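Local structure of class B carbapenemase GOB-18 (Elizabethkingia meningoseptica, 5K0W) at residues Q108-K111 and T112-A116. The protein probably hydrolyses beta-lactam antibiotics, carbapenems among them, as a subclass B3 metallo-beta-lactamase with two zinc ions in its active site. Residues are numbered along the deposited sequence; the frame is centred on the assembly and turned at random.
Sequences QDFK and TETAA
With chi1 at 70°, Thr114 sets OG1 between its own backbone N and carbonyl carbon, facing back down the C-terminal turn of helix 107-114 onto Phe110 O. This helix leads into strand 117-121 of the metallo-beta-lactamase fold. Phe110 O accepts two hydrogen bonds from one residue: Thr114 N comes nearly along the carbonyl axis, whereas Thr114 OG1 donates from above the carbonyl plane at 2.7 Å. Thr114 CG2 lies at the edge of the Phe110 ring, near the ring plane. That ring points inward, edge-to-face with Phe74 and against Ile91 and Leu94, joining the helix to helix 73-83 and strand 91-95. Earlier in the same turn, Gln108 O accepts a hydrogen bond from Thr112 N at 3.0 Å, and Asp109 O one from Glu113 N. The carboxylates of Asp109 and Glu113 have salt-bridge partners elsewhere, Lys146 and Lys78. Ala115 is the first residue to leave helical angles, with positive phi (54°), its N still weakly hydrogen-bonded to Lys111 O. Beyond CG the Lys111 chain is extended, and NZ hydrogen-bonds Thr149 O; CG passes 3.6 Å from Ala116 O. The Gln108 chain, bent at chi2 (58°), crosses Thr112 at about a right angle, bringing NE2 within 3.4 Å of the Thr112 CG2 methyl.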
loop_
_atom_site.group_PDB
_atom_site.type_symbol
_atom_site.label_atom_id
_atom_site.label_comp_id
_atom_site.label_asym_id
_atom_site.label_seq_id
_atom_site.Cartn_x
_atom_site.Cartn_y
_atom_site.Cartn_z
ATOM N N GLN A 108 4.386 -11.306 7.633
ATOM C CA GLN A 108 4.700 -12.193 8.749
ATOM C C GLN A 108 6.201 -12.405 8.835
ATOM O O GLN A 108 6.756 -12.354 9.934
ATOM C CB GLN A 108 3.950 -13.534 8.649
ATOM C CG GLN A 108 4.082 -14.410 9.907
ATOM C CD GLN A 108 3.604 -13.745 11.178
ATOM O OE1 GLN A 108 2.954 -12.713 11.160
ATOM N NE2 GLN A 108 3.944 -14.310 12.318
ATOM N N ASP A 109 6.852 -12.600 7.668
ATOM C CA ASP A 109 8.295 -12.791 7.525
ATOM C C ASP A 109 9.018 -11.600 8.161
ATOM O O ASP A 109 9.949 -11.804 8.939
ATOM C CB ASP A 109 8.666 -12.948 6.035
ATOM C CG ASP A 109 8.073 -14.171 5.324
ATOM O OD1 ASP A 109 7.693 -15.143 6.021
ATOM O OD2 ASP A 109 8.050 -14.180 4.066
ATOM N N PHE A 110 8.527 -10.364 7.901
ATOM C CA PHE A 110 9.065 -9.137 8.482
ATOM C C PHE A 110 8.799 -9.048 9.985
ATOM O O PHE A 110 9.736 -8.779 10.745
ATOM C CB PHE A 110 8.544 -7.885 7.767
ATOM C CG PHE A 110 9.426 -7.471 6.620
ATOM C CD1 PHE A 110 10.680 -6.911 6.849
ATOM C CD2 PHE A 110 9.018 -7.661 5.306
ATOM C CE1 PHE A 110 11.523 -6.567 5.780
ATOM C CE2 PHE A 110 9.856 -7.304 4.236
ATOM C CZ PHE A 110 11.105 -6.761 4.482
ATOM N N LYS A 111 7.538 -9.298 10.415
ATOM C CA LYS A 111 7.158 -9.243 11.832
ATOM C C LYS A 111 7.995 -10.156 12.729
ATOM O O LYS A 111 8.411 -9.709 13.799
ATOM C CB LYS A 111 5.659 -9.482 12.034
ATOM C CG LYS A 111 5.103 -8.694 13.212
ATOM C CD LYS A 111 3.738 -9.196 13.617
ATOM C CE LYS A 111 3.427 -8.890 15.056
ATOM N NZ LYS A 111 2.207 -9.605 15.519
ATOM N N THR A 112 8.273 -11.404 12.280
ATOM C CA THR A 112 9.068 -12.371 13.047
ATOM C C THR A 112 10.564 -12.032 13.064
ATOM O O THR A 112 11.183 -12.058 14.129
ATOM C CB THR A 112 8.779 -13.862 12.669
ATOM O OG1 THR A 112 9.268 -14.178 11.371
ATOM C CG2 THR A 112 7.312 -14.235 12.767
ATOM N N GLU A 113 11.138 -11.707 11.903
ATOM C CA GLU A 113 12.565 -11.412 11.770
ATOM C C GLU A 113 13.035 -10.090 12.360
ATOM O O GLU A 113 14.233 -9.952 12.631
ATOM C CB GLU A 113 13.021 -11.544 10.308
ATOM C CG GLU A 113 13.601 -12.909 9.997
ATOM C CD GLU A 113 14.155 -13.095 8.599
ATOM O OE1 GLU A 113 14.926 -12.221 8.133
ATOM O OE2 GLU A 113 13.848 -14.142 7.983
ATOM N N THR A 114 12.118 -9.123 12.553
ATOM C CA THR A 114 12.466 -7.789 13.064
ATOM C C THR A 114 11.836 -7.417 14.408
ATOM O O THR A 114 12.283 -6.446 15.019
ATOM C CB THR A 114 12.114 -6.692 12.032
ATOM O OG1 THR A 114 10.695 -6.551 11.925
ATOM C CG2 THR A 114 12.713 -6.945 10.671
ATOM N N ALA A 115 10.776 -8.131 14.845
ATOM C CA ALA A 115 10.012 -7.805 16.063
ATOM C C ALA A 115 9.505 -6.323 16.030
ATOM O O ALA A 115 9.590 -5.570 17.009
ATOM C CB ALA A 115 10.818 -8.110 17.327
ATOM N N ALA A 116 9.012 -5.924 14.846
ATOM C CA ALA A 116 8.423 -4.631 14.576
ATOM C C ALA A 116 6.971 -4.754 14.970
ATOM O O ALA A 116 6.448 -5.871 15.033
ATOM C CB ALA A 116 8.511 -4.324 13.092
#